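Local structure of carboxylesterase (Ferroplasma acidiphilum, 3WJ2) at residues S39-S42 and S43-A46; A163-C166 and L167-D171; E257-Y260 and V261-R265; I296-M299 and V300-I304. The protein probably hydrolyses carboxylic esters, acting as a carboxylesterase of the alpha/beta-hydrolase fold. All coordinates share one frame; numbering follows the deposited sequence.

How the contacts relate
From the N terminus, the four contacts follow in series. Each lies within a few residues of chain, so none closes a long loop, nests in another or crosses one. Contact 1 marks where helix 29-43 gives way to the loop leading to strand 52-60. Contact 2 lies on the connecting helix of the beta-alpha-beta unit from strand 150-155 to 180-183, and contact 3 on that of the unit from strand 243-248 to 271-280. These two helices meet where the OH of Tyr260 packs against Ala163 and Leu167. Contact 4, on helix 291-303, packs between helix 96-106 and strands 180-183 and 243-248; like contact 3, it reaches a second subunit.

Contact 1: residues S39-S42 and S43-A46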
ATOM      1  N   SER B  39     -31.758 -12.978 -10.766  1.00 24.27           N
ATOM      2  CA  SER B  39     -31.447 -12.724  -9.353  1.00 26.51           C
ATOM      3  C   SER B  39     -31.526 -11.234  -9.035  1.00 27.10           C
ATOM      4  O   SER B  39     -32.130 -10.823  -8.021  1.00 28.31           O
ATOM      5  CB  SER B  39     -30.046 -13.255  -8.954  1.00 27.29           C
ATOM      6  OG  SER B  39     -30.125 -14.654  -8.844  1.00 35.00           O
ATOM      7  N   SER B  40     -30.896 -10.419  -9.895  1.00 27.96           N
ATOM      8  CA  SER B  40     -30.913  -8.983  -9.738  1.00 26.64           C
ATOM      9  C   SER B  40     -32.330  -8.371  -9.822  1.00 26.23           C
ATOM     10  O   SER B  40     -32.709  -7.543  -8.973  1.00 27.73           O
ATOM     11  CB  SER B  40     -29.906  -8.321 -10.735  1.00 26.58           C
ATOM     12  OG  SER B  40     -30.215  -6.955 -10.795  1.00 34.21           O
ATOM     13  N   LEU B  41     -33.115  -8.764 -10.816  1.00 27.19           N
ATOM     14  CA  LEU B  41     -34.466  -8.181 -10.955  1.00 26.99           C
ATOM     15  C   LEU B  41     -35.360  -8.576  -9.749  1.00 29.15           C
ATOM     16  O   LEU B  41     -36.181  -7.743  -9.280  1.00 30.38           O
ATOM     17  CB  LEU B  41     -35.142  -8.567 -12.292  1.00 26.70           C
ATOM     18  CG  LEU B  41     -34.382  -8.098 -13.542  1.00 29.44           C
ATOM     19  CD1 LEU B  41     -34.968  -8.709 -14.799  1.00 28.16           C
ATOM     20  CD2 LEU B  41     -34.501  -6.601 -13.550  1.00 22.11           C
ATOM     21  N   SER B  42     -35.190  -9.812  -9.286  1.00 30.69           N
ATOM     22  CA  SER B  42     -36.024 -10.358  -8.141  1.00 33.05           C
ATOM     23  C   SER B  42     -35.814  -9.610  -6.836  1.00 34.04           C
ATOM     24  O   SER B  42     -36.676  -9.650  -5.953  1.00 33.42           O
ATOM     25  CB  SER B  42     -35.706 -11.815  -7.905  1.00 32.92           C
ATOM     26  OG  SER B  42     -36.329 -12.562  -8.927  1.00 39.32           O
ATOM     27  N   SER B  43     -34.645  -8.987  -6.670  1.00 35.72           N
ATOM     28  CA  SER B  43     -34.239  -8.536  -5.361  1.00 35.94           C
ATOM     29  C   SER B  43     -34.091  -7.051  -5.324  1.00 35.15           C
ATOM     30  O   SER B  43     -33.719  -6.518  -4.308  1.00 35.21           O
ATOM     31  CB  SER B  43     -32.898  -9.174  -4.979  1.00 35.89           C
ATOM     32  OG  SER B  43     -31.849  -8.547  -5.743  1.00 36.55           O
ATOM     33  N   ARG B  44     -34.382  -6.367  -6.430  1.00 35.30           N
ATOM     34  CA  ARG B  44     -34.186  -4.909  -6.491  1.00 35.06           C
ATOM     35  C   ARG B  44     -35.246  -4.143  -5.720  1.00 35.89           C
ATOM     36  O   ARG B  44     -36.350  -4.658  -5.513  1.00 34.18           O
ATOM     37  CB  ARG B  44     -34.253  -4.414  -7.944  1.00 35.97           C
ATOM     38  CG  ARG B  44     -35.648  -4.383  -8.513  1.00 36.83           C
ATOM     39  CD  ARG B  44     -35.656  -3.794  -9.909  1.00 38.99           C
ATOM     40  NE  ARG B  44     -36.679  -4.432 -10.721  1.00 42.01           N
ATOM     41  CZ  ARG B  44     -36.867  -4.200 -12.026  1.00 47.74           C
ATOM     42  NH1 ARG B  44     -36.134  -3.301 -12.703  1.00 42.75           N
ATOM     43  NH2 ARG B  44     -37.804  -4.879 -12.679  1.00 48.96           N
ATOM     44  N   GLY B  45     -34.915  -2.884  -5.420  1.00 35.26           N
ATOM     45  CA  GLY B  45     -35.769  -1.966  -4.714  1.00 33.87           C
ATOM     46  C   GLY B  45     -36.703  -1.159  -5.588  1.00 33.29           C
ATOM     47  O   GLY B  45     -36.849  -1.416  -6.806  1.00 30.31           O
ATOM     48  N   ALA B  46     -37.297  -0.147  -4.935  1.00 32.80           N
ATOM     49  CA  ALA B  46     -38.253   0.785  -5.544  1.00 32.02           C
ATOM     50  C   ALA B  46     -37.529   1.681  -6.513  1.00 30.33           C
ATOM     51  O   ALA B  46     -36.547   2.307  -6.074  1.00 29.30           O
ATOM     52  CB  ALA B  46     -38.840   1.687  -4.458  1.00 33.67           C
TER
HETATM   53  O   HOH W   1     -30.726  -5.979  -6.752  1.00 39.95           O
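Arg44 folds back along Leu41, the two side chains lying side by side. CB of Arg44 is 3.6 Å from the carbonyl O of Ser40. CG comes to 3.5 Å from Leu41 O, held between the backbone N and the carbonyl carbon by a chi1 of 74°. CD passes the same oxygen more loosely, and NE lies 3.6 Å from it. The chain then bends at chi3, and Leu41 CD2 sits 3.6 Å above the plane of the Arg44 guanidinium, over its centre. Arg44 CZ lies 3.7 Å from Leu41 CD2, and NH1 and NH2 are both 3.8 Å from that methyl. Arginine suits this place because its methylenes follow the last turn while its flat, charged head rests on a methyl group.

The backbone is already loosening here: Ser43 N makes a weak bond to Ser40 O (3.3 Å), three residues back. A water spans the turn, hydrogen-bonded to Ser43 OG at 3.0 Å and more weakly to Ser40 O. The small, polar serines suit such a solvent-facing turn. Leu41 rests on Glu93 and Thr94, in the loop before helix 96-106, and Gly45 O accepts a hydrogen bond from Asn97 of that helix as the chain heads for strand 52-60.

Contact 2: residues A163-C166 and L167-D171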
ATOM      1  N   ALA B 163     -13.971   3.856 -22.142  1.00 10.37           N
ATOM      2  CA  ALA B 163     -12.571   4.348 -22.216  1.00 10.02           C
ATOM      3  C   ALA B 163     -12.089   3.935 -23.599  1.00  9.38           C
ATOM      4  O   ALA B 163     -11.397   4.747 -24.247  1.00  9.64           O
ATOM      5  CB  ALA B 163     -11.733   3.680 -21.170  1.00 10.10           C
ATOM      6  N   ALA B 164     -12.344   2.727 -24.066  1.00  9.41           N
ATOM      7  CA  ALA B 164     -11.785   2.239 -25.345  1.00  9.30           C
ATOM      8  C   ALA B 164     -12.333   2.983 -26.538  1.00 10.47           C
ATOM      9  O   ALA B 164     -11.586   3.264 -27.478  1.00 12.69           O
ATOM     10  CB  ALA B 164     -12.086   0.784 -25.450  1.00 10.91           C
ATOM     11  N   LEU B 165     -13.621   3.330 -26.507  1.00 10.59           N
ATOM     12  CA  LEU B 165     -14.192   3.980 -27.693  1.00 11.25           C
ATOM     13  C   LEU B 165     -13.527   5.362 -27.801  1.00 13.65           C
ATOM     14  O   LEU B 165     -13.303   5.814 -28.942  1.00 12.53           O
ATOM     15  CB  LEU B 165     -15.743   4.032 -27.692  1.00 12.77           C
ATOM     16  CG  LEU B 165     -16.379   5.051 -26.751  1.00  9.83           C
ATOM     17  CD1 LEU B 165     -16.591   6.352 -27.482  1.00 11.85           C
ATOM     18  CD2 LEU B 165     -17.790   4.512 -26.397  1.00 12.35           C
ATOM     19  N   CYS B 166     -13.185   6.018 -26.669  1.00 11.74           N
ATOM     20  CA  CYS B 166     -12.534   7.346 -26.713  1.00 12.50           C
ATOM     21  C   CYS B 166     -11.191   7.205 -27.382  1.00 13.22           C
ATOM     22  O   CYS B 166     -10.857   8.055 -28.226  1.00 14.61           O
ATOM     23  CB  CYS B 166     -12.350   7.941 -25.347  1.00 10.22           C
ATOM     24  SG  CYS B 166     -14.010   8.426 -24.664  1.00 12.73           S
ATOM     25  N   LEU B 167     -10.472   6.149 -27.070  1.00 13.31           N
ATOM     26  CA  LEU B 167      -9.141   5.941 -27.694  1.00 14.04           C
ATOM     27  C   LEU B 167      -9.314   5.799 -29.207  1.00 14.64           C
ATOM     28  O   LEU B 167      -8.522   6.341 -30.004  1.00 14.74           O
ATOM     29  CB  LEU B 167      -8.526   4.624 -27.208  1.00 12.79           C
ATOM     30  CG  LEU B 167      -7.819   4.758 -25.895  1.00 17.12           C
ATOM     31  CD1 LEU B 167      -7.409   3.397 -25.411  1.00 19.99           C
ATOM     32  CD2 LEU B 167      -6.420   5.648 -26.065  1.00 19.37           C
ATOM     33  N   LYS B 168     -10.330   5.067 -29.661  1.00 13.17           N
ATOM     34  CA  LYS B 168     -10.489   4.905 -31.137  1.00 14.19           C
ATOM     35  C   LYS B 168     -10.933   6.222 -31.803  1.00 14.04           C
ATOM     36  O   LYS B 168     -10.497   6.548 -32.970  1.00 14.49           O
ATOM     37  CB  LYS B 168     -11.499   3.761 -31.426  1.00 12.90           C
ATOM     38  CG  LYS B 168     -11.641   3.561 -32.969  1.00 13.68           C
ATOM     39  CD  LYS B 168     -12.427   2.330 -33.373  1.00 14.63           C
ATOM     40  CE  LYS B 168     -12.796   2.492 -34.928  1.00 15.76           C
ATOM     41  NZ  LYS B 168     -13.356   1.070 -35.267  1.00 20.75           N
ATOM     42  N   CYS B 169     -11.791   7.017 -31.170  1.00 14.29           N
ATOM     43  CA  CYS B 169     -12.152   8.373 -31.672  1.00 13.09           C
ATOM     44  C   CYS B 169     -10.881   9.174 -31.805  1.00 16.63           C
ATOM     45  O   CYS B 169     -10.696   9.808 -32.890  1.00 18.15           O
ATOM     46  CB  CYS B 169     -13.113   9.135 -30.711  1.00 13.91           C
ATOM     47  SG  CYS B 169     -14.766   8.381 -30.624  1.00 15.66           S
ATOM     48  N   ARG B 170      -9.986   9.029 -30.846  1.00 15.89           N
ATOM     49  CA  ARG B 170      -8.755   9.878 -30.871  1.00 16.76           C
ATOM     50  C   ARG B 170      -7.919   9.403 -32.036  1.00 19.22           C
ATOM     51  O   ARG B 170      -7.427  10.277 -32.895  1.00 21.04           O
ATOM     52  CB  ARG B 170      -8.080   9.751 -29.484  1.00 16.76           C
ATOM     53  CG  ARG B 170      -6.899  10.764 -29.196  1.00 16.63           C
ATOM     54  CD  ARG B 170      -5.656  10.343 -29.950  1.00 18.75           C
ATOM     55  NE  ARG B 170      -5.242   8.930 -29.777  1.00 18.58           N
ATOM     56  CZ  ARG B 170      -4.693   8.410 -28.673  1.00 21.47           C
ATOM     57  NH1 ARG B 170      -4.463   9.203 -27.613  1.00 22.67           N
ATOM     58  NH2 ARG B 170      -4.358   7.128 -28.637  1.00 22.87           N
ATOM     59  N   ASP B 171      -7.764   8.092 -32.133  1.00 16.58           N
ATOM     60  CA  ASP B 171      -6.894   7.517 -33.204  1.00 18.48           C
ATOM     61  C   ASP B 171      -7.406   7.873 -34.577  1.00 20.83           C
ATOM     62  O   ASP B 171      -6.567   8.199 -35.486  1.00 24.11           O
ATOM     63  CB  ASP B 171      -6.824   6.022 -33.040  1.00 18.68           C
ATOM     64  CG  ASP B 171      -6.084   5.606 -31.793  1.00 20.72           C
ATOM     65  OD1 ASP B 171      -5.291   6.410 -31.244  1.00 21.33           O
ATOM     66  OD2 ASP B 171      -6.183   4.422 -31.396  1.00 19.23           O
TER
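Leu165 and Cys169, one helical turn apart, meet on the packed side, with Leu165 CD1 4.2 Å from Cys169 SG. Cys169 turns its sulfur away from its own carbonyl carbon (chi1 -68°), which lays it beside the backbone N and back over the preceding turn. Nearby, Leu167 CB lies 3.4 Å from Ala164 O and its CG 3.9 Å from Ala163 O. Four backbone bonds, from Leu167 N to Ala163 O through Arg170 N to Cys166 O, hold the turns together. The small alanines and cysteines let neighbouring elements come close: Ala163 and Cys166 touch strand 180-183, while Ala164 and Cys169 face helix 125-139.

The more exposed part is polar and falls into two groups. Lys168 runs out fully extended beside helix 125-139, in a cation-pi contact with Tyr131. Away from that helix, Arg170 bends at chi2 and chi3 and grips the exposed Asp171 side-on: NE and NH2 each lie 2.9 Å from Asp171 OD1, which sits at the edge of the guanidinium, in its plane. Both nitrogens approach from one face of the carboxylate, 33° and 25° out of its plane, NE on the anti side and NH2 on the syn side. Arg170 NH1 reaches the carbonyl oxygens of Ser238 and Asp236, and Asp171 OD2 bonds to Tyr228 OH. A leucine in place of Arg170 would probably leave Asp171 OD1 without its charged mate and those two carbonyls without this donor. One guanidinium probably offsets the charge of the adjacent acid and ties the helix to the loop holding Asp236 and Ser238.

Contact 3: residues E257-Y260 and V261-R265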
ATOM      1  N   GLU B 257      -6.732   0.944 -12.591  1.00 10.48           N
ATOM      2  CA  GLU B 257      -7.499   2.142 -12.806  1.00 10.81           C
ATOM      3  C   GLU B 257      -6.829   3.387 -12.343  1.00 10.13           C
ATOM      4  O   GLU B 257      -7.006   4.465 -12.870  1.00 11.06           O
ATOM      5  CB  GLU B 257      -8.891   1.980 -12.055  1.00 10.37           C
ATOM      6  CG  GLU B 257      -9.718   0.834 -12.666  1.00 10.98           C
ATOM      7  CD  GLU B 257     -10.802   0.378 -11.707  1.00  9.41           C
ATOM      8  OE1 GLU B 257     -10.825   0.929 -10.594  1.00 10.27           O
ATOM      9  OE2 GLU B 257     -11.566  -0.580 -12.117  1.00 11.13           O
ATOM     10  N   GLU B 258      -6.146   3.287 -11.182  1.00 10.92           N
ATOM     11  CA  GLU B 258      -5.509   4.448 -10.558  1.00 12.12           C
ATOM     12  C   GLU B 258      -4.280   4.758 -11.439  1.00 11.84           C
ATOM     13  O   GLU B 258      -4.055   5.971 -11.682  1.00 12.72           O
ATOM     14  CB  GLU B 258      -5.120   4.127  -9.109  1.00 11.36           C
ATOM     15  CG  GLU B 258      -6.484   3.917  -8.313  1.00 11.10           C
ATOM     16  CD  GLU B 258      -6.308   3.885  -6.818  1.00 14.88           C
ATOM     17  OE1 GLU B 258      -5.133   3.818  -6.264  1.00 15.37           O
ATOM     18  OE2 GLU B 258      -7.344   3.888  -6.127  1.00 10.48           O
ATOM     19  N   THR B 259      -3.705   3.736 -12.047  1.00 13.35           N
ATOM     20  CA  THR B 259      -2.591   4.037 -13.040  1.00 11.24           C
ATOM     21  C   THR B 259      -3.143   4.752 -14.251  1.00 11.41           C
ATOM     22  O   THR B 259      -2.595   5.773 -14.703  1.00 11.45           O
ATOM     23  CB  THR B 259      -1.952   2.754 -13.501  1.00 11.84           C
ATOM     24  OG1 THR B 259      -1.288   2.134 -12.359  1.00 14.40           O
ATOM     25  CG2 THR B 259      -1.010   2.914 -14.714  1.00 14.21           C
ATOM     26  N   TYR B 260      -4.344   4.350 -14.719  1.00 11.34           N
ATOM     27  CA  TYR B 260      -4.906   5.007 -15.874  1.00 12.04           C
ATOM     28  C   TYR B 260      -5.146   6.485 -15.671  1.00 13.68           C
ATOM     29  O   TYR B 260      -4.882   7.306 -16.577  1.00 13.89           O
ATOM     30  CB  TYR B 260      -6.203   4.265 -16.305  1.00 10.81           C
ATOM     31  CG  TYR B 260      -6.687   4.571 -17.724  1.00 11.25           C
ATOM     32  CD1 TYR B 260      -5.998   3.981 -18.772  1.00 12.58           C
ATOM     33  CD2 TYR B 260      -7.764   5.380 -18.009  1.00 10.51           C
ATOM     34  CE1 TYR B 260      -6.436   4.138 -20.129  1.00 14.22           C
ATOM     35  CE2 TYR B 260      -8.179   5.580 -19.354  1.00 10.90           C
ATOM     36  CZ  TYR B 260      -7.449   4.975 -20.389  1.00 12.59           C
ATOM     37  OH  TYR B 260      -7.882   5.110 -21.691  1.00 13.37           O
ATOM     38  N   VAL B 261      -5.735   6.911 -14.536  1.00 11.21           N
ATOM     39  CA  VAL B 261      -5.876   8.325 -14.236  1.00 13.71           C
ATOM     40  C   VAL B 261      -4.553   9.112 -14.345  1.00 14.09           C
ATOM     41  O   VAL B 261      -4.535  10.213 -14.901  1.00 15.24           O
ATOM     42  CB  VAL B 261      -6.370   8.544 -12.702  1.00 18.55           C
ATOM     43  CG1 VAL B 261      -6.250  10.105 -12.286  1.00 20.66           C
ATOM     44  CG2 VAL B 261      -7.677   8.148 -12.663  1.00 22.90           C
ATOM     45  N   LYS B 262      -3.538   8.511 -13.747  1.00 14.50           N
ATOM     46  CA  LYS B 262      -2.198   9.131 -13.738  1.00 14.19           C
ATOM     47  C   LYS B 262      -1.650   9.243 -15.128  1.00 14.25           C
ATOM     48  O   LYS B 262      -1.094  10.306 -15.453  1.00 16.53           O
ATOM     49  CB  LYS B 262      -1.277   8.376 -12.873  1.00 12.82           C
ATOM     50  CG  LYS B 262      -1.698   8.420 -11.317  1.00 15.79           C
ATOM     51  CD  LYS B 262      -1.016   7.416 -10.460  1.00 17.53           C
ATOM     52  CE  LYS B 262      -1.391   7.780  -8.936  1.00 17.90           C
ATOM     53  NZ  LYS B 262      -0.831   6.773  -8.080  1.00 19.55           N
ATOM     54  N   LYS B 263      -1.851   8.222 -15.946  1.00 15.03           N
ATOM     55  CA  LYS B 263      -1.392   8.318 -17.367  1.00 14.34           C
ATOM     56  C   LYS B 263      -2.109   9.397 -18.124  1.00 15.06           C
ATOM     57  O   LYS B 263      -1.562  10.070 -18.995  1.00 15.72           O
ATOM     58  CB  LYS B 263      -1.529   6.969 -18.107  1.00 13.93           C
ATOM     59  CG  LYS B 263      -0.665   5.817 -17.504  1.00 16.66           C
ATOM     60  CD  LYS B 263       0.781   6.274 -17.674  1.00 20.33           C
ATOM     61  CE  LYS B 263       1.175   6.082 -19.198  1.00 23.93           C
ATOM     62  NZ  LYS B 263       2.625   6.653 -19.405  1.00 29.59           N
ATOM     63  N   LEU B 264      -3.436   9.541 -17.917  1.00 12.83           N
ATOM     64  CA  LEU B 264      -4.194  10.579 -18.527  1.00 11.55           C
ATOM     65  C   LEU B 264      -3.600  11.958 -18.156  1.00 14.33           C
ATOM     66  O   LEU B 264      -3.427  12.780 -19.022  1.00 16.75           O
ATOM     67  CB  LEU B 264      -5.739  10.579 -18.152  1.00 13.27           C
ATOM     68  CG  LEU B 264      -6.402   9.336 -18.733  1.00 17.40           C
ATOM     69  CD1 LEU B 264      -7.916   9.357 -18.318  1.00 15.89           C
ATOM     70  CD2 LEU B 264      -6.418   9.244 -20.248  1.00 17.68           C
ATOM     71  N   ARG B 265      -3.353  12.196 -16.853  1.00 13.69           N
ATOM     72  CA  ARG B 265      -2.848  13.529 -16.384  1.00 15.06           C
ATOM     73  C   ARG B 265      -1.409  13.746 -16.922  1.00 17.15           C
ATOM     74  O   ARG B 265      -1.170  14.890 -17.289  1.00 16.78           O
ATOM     75  CB  ARG B 265      -2.847  13.548 -14.842  1.00 15.80           C
ATOM     76  CG  ARG B 265      -4.311  13.570 -14.228  1.00 13.59           C
ATOM     77  CD  ARG B 265      -5.062  14.815 -14.659  1.00 11.82           C
ATOM     78  NE  ARG B 265      -4.306  16.025 -14.272  1.00 18.89           N
ATOM     79  CZ  ARG B 265      -3.953  16.973 -15.111  1.00 21.68           C
ATOM     80  NH1 ARG B 265      -4.227  16.894 -16.408  1.00 17.94           N
ATOM     81  NH2 ARG B 265      -3.275  18.064 -14.643  1.00 19.38           N
TER
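Tyr260 and Leu264 cross obliquely, one turn apart. Leu264 CD1 lies 3.9 Å from Tyr260 CE2 and 4.0 Å from its CD2, meeting the ring neither squarely over the face nor at the edge. Leu264 CG also rests 3.3 Å from Tyr260 O, the acceptor of Leu264 N. Next to them, Thr259 and Lys263 run side by side, with Thr259 CG2 4.0 Å from Lys263 CG. Lys262 stretches past the preceding turn, its CG 3.4 Å from Glu258 O.

The next shell fixes these groups. CG of Tyr260 stands anti to the backbone N (chi1 -163°), and its ring meets that of Phe237 with the planes about 85° apart. Were Tyr260 an alanine, Phe237 would probably lose its ring partner and Leu264 CD1 would be left freer to turn. Lys262 NZ forms salt bridges with Glu249 of a second subunit and Glu198 of a third, a use that suits its long, straight chain; Thr259 OG1 bonds to Phe192 O of the third subunit, and Lys263 NZ pairs with Glu266.

On helix 254-266, Lys262 and Arg265 reach other subunits, while Tyr260, Val261 and Leu264 pack on strand 243-248, Val261 also meeting Ile277 of the second subunit. The Tyr260 side faces helix 157-172, and the helix itself is the connection of the beta-alpha-beta unit that carries the chain on to strand 271-280.

Contact 4: residues I296-M299 and V300-I304; sequences IVKM and VARII
Lys298 lays its CE over one face of the Arg302 guanidinium, 3.3 Å above the plane and offset toward the rim. CE is 3.3 Å from Arg302 NH2 and 3.6 Å from CZ. The lysine chain bends at chi3 (61°) to bring this methylene across, whereas Arg302 is extended from CG to NE, and the two run side by side in the same direction. The packing is close at the base too, with Arg302 CG 3.1 Å from Lys298 O, the oxygen that accepts the bond from Arg302 N.

On the buried side, Ala301 CB lies 3.3 Å from Val297 O, and its small size lets it press on Glu105 of helix 96-106. Val300, branched and apolar, fits against strands 180-183 and 243-248. Its carbonyl accepts from both Ile303 N and Ile304 N.

Lys298 NZ and Arg302 NH2 are 3.9 Å apart, yet both form salt bridges with Asp306 OD2 of a second subunit, and Arg302 NH2 also pairs with Glu105. The shared acid would offset the two positive charges, so that a cationic pair on one helix becomes a subunit link, flanked by packing of Lys298 and Met299 on Ile303 of that subunit.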
ATOM      1  N   ILE B 296     -21.201   8.601  -3.354  1.00  9.78           N
ATOM      2  CA  ILE B 296     -20.138   8.677  -4.450  1.00 10.98           C
ATOM      3  C   ILE B 296     -20.811   8.812  -5.780  1.00 11.85           C
ATOM      4  O   ILE B 296     -20.381   9.662  -6.616  1.00 11.05           O
ATOM      5  CB  ILE B 296     -19.175   7.475  -4.337  1.00  8.00           C
ATOM      6  CG1 ILE B 296     -18.330   7.680  -3.108  1.00  9.59           C
ATOM      7  CG2 ILE B 296     -18.318   7.254  -5.654  1.00 10.80           C
ATOM      8  CD1 ILE B 296     -17.610   6.354  -2.714  1.00 11.68           C
ATOM      9  N   VAL B 297     -21.856   8.003  -6.037  1.00 10.81           N
ATOM     10  CA  VAL B 297     -22.556   8.139  -7.306  1.00 11.48           C
ATOM     11  C   VAL B 297     -23.198   9.535  -7.423  1.00 11.53           C
ATOM     12  O   VAL B 297     -23.153  10.155  -8.476  1.00 12.28           O
ATOM     13  CB  VAL B 297     -23.642   7.028  -7.448  1.00 10.93           C
ATOM     14  CG1 VAL B 297     -24.483   7.309  -8.768  1.00 12.22           C
ATOM     15  CG2 VAL B 297     -23.033   5.664  -7.460  1.00 12.19           C
ATOM     16  N   LYS B 298     -23.875  10.049  -6.363  1.00 11.77           N
ATOM     17  CA  LYS B 298     -24.426  11.412  -6.397  1.00 11.55           C
ATOM     18  C   LYS B 298     -23.372  12.503  -6.699  1.00 11.87           C
ATOM     19  O   LYS B 298     -23.589  13.443  -7.472  1.00 12.27           O
ATOM     20  CB  LYS B 298     -25.051  11.750  -5.017  1.00 13.97           C
ATOM     21  CG  LYS B 298     -26.350  11.141  -4.830  1.00 19.22           C
ATOM     22  CD  LYS B 298     -26.881  11.366  -3.331  1.00 20.27           C
ATOM     23  CE  LYS B 298     -27.051  12.727  -2.981  1.00 28.64           C
ATOM     24  NZ  LYS B 298     -27.913  12.593  -1.738  1.00 29.39           N
ATOM     25  N   MET B 299     -22.157  12.335  -6.090  1.00 10.92           N
ATOM     26  CA  MET B 299     -21.022  13.269  -6.256  1.00 10.63           C
ATOM     27  C   MET B 299     -20.727  13.328  -7.787  1.00 10.67           C
ATOM     28  O   MET B 299     -20.600  14.417  -8.347  1.00 13.08           O
ATOM     29  CB  MET B 299     -19.769  12.766  -5.486  1.00 13.54           C
ATOM     30  CG  MET B 299     -19.819  13.228  -4.123  1.00 17.15           C
ATOM     31  SD  MET B 299     -18.274  12.319  -3.432  1.00 26.48           S
ATOM     32  CE  MET B 299     -18.454  13.549  -2.310  1.00 26.61           C
ATOM     33  N   VAL B 300     -20.546  12.206  -8.390  1.00 10.08           N
ATOM     34  CA  VAL B 300     -20.187  12.139  -9.813  1.00  9.15           C
ATOM     35  C   VAL B 300     -21.319  12.686 -10.659  1.00 10.07           C
ATOM     36  O   VAL B 300     -21.114  13.540 -11.530  1.00 12.36           O
ATOM     37  CB  VAL B 300     -19.823  10.708 -10.187  1.00 11.20           C
ATOM     38  CG1 VAL B 300     -19.638  10.629 -11.690  1.00 11.09           C
ATOM     39  CG2 VAL B 300     -18.483  10.314  -9.461  1.00 12.26           C
ATOM     40  N   ALA B 301     -22.543  12.184 -10.387  1.00  9.95           N
ATOM     41  CA  ALA B 301     -23.641  12.559 -11.246  1.00 11.27           C
ATOM     42  C   ALA B 301     -23.870  14.050 -11.218  1.00 12.05           C
ATOM     43  O   ALA B 301     -24.262  14.575 -12.251  1.00 12.04           O
ATOM     44  CB  ALA B 301     -24.937  11.774 -10.736  1.00 12.61           C
ATOM     45  N   ARG B 302     -23.679  14.708 -10.053  1.00 10.30           N
ATOM     46  CA  ARG B 302     -23.880  16.103  -9.939  1.00 12.50           C
ATOM     47  C   ARG B 302     -22.852  17.008 -10.555  1.00 12.34           C
ATOM     48  O   ARG B 302     -23.158  18.197 -10.745  1.00 15.24           O
ATOM     49  CB  ARG B 302     -24.234  16.489  -8.468  1.00 13.16           C
ATOM     50  CG  ARG B 302     -25.502  15.847  -8.015  1.00 14.52           C
ATOM     51  CD  ARG B 302     -25.752  16.204  -6.501  1.00 16.89           C
ATOM     52  NE  ARG B 302     -26.996  15.506  -6.101  1.00 18.63           N
ATOM     53  CZ  ARG B 302     -27.575  15.718  -4.923  1.00 22.78           C
ATOM     54  NH1 ARG B 302     -26.990  16.536  -4.049  1.00 20.47           N
ATOM     55  NH2 ARG B 302     -28.721  15.126  -4.612  1.00 25.10           N
ATOM     56  N   ILE B 303     -21.687  16.461 -10.951  1.00 13.36           N
ATOM     57  CA  ILE B 303     -20.693  17.289 -11.668  1.00 12.01           C
ATOM     58  C   ILE B 303     -20.764  16.970 -13.167  1.00 12.46           C
ATOM     59  O   ILE B 303     -20.246  17.753 -13.907  1.00 14.64           O
ATOM     60  CB  ILE B 303     -19.255  17.218 -11.127  1.00 14.04           C
ATOM     61  CG1 ILE B 303     -18.594  15.791 -11.169  1.00 13.33           C
ATOM     62  CG2 ILE B 303     -19.310  17.736  -9.637  1.00 16.54           C
ATOM     63  CD1 ILE B 303     -17.041  15.918 -11.072  1.00 17.15           C
ATOM     64  N   ILE B 304     -21.387  15.856 -13.564  1.00 12.91           N
ATOM     65  CA  ILE B 304     -21.517  15.561 -15.013  1.00 13.54           C
ATOM     66  C   ILE B 304     -22.063  16.751 -15.883  1.00 14.63           C
ATOM     67  O   ILE B 304     -21.456  17.036 -16.940  1.00 14.26           O
ATOM     68  CB  ILE B 304     -22.319  14.316 -15.242  1.00 12.46           C
ATOM     69  CG1 ILE B 304     -21.503  13.051 -14.906  1.00 13.18           C
ATOM     70  CG2 ILE B 304     -22.850  14.249 -16.719  1.00 17.47           C
ATOM     71  CD1 ILE B 304     -22.339  11.761 -14.917  1.00 14.81           C
TER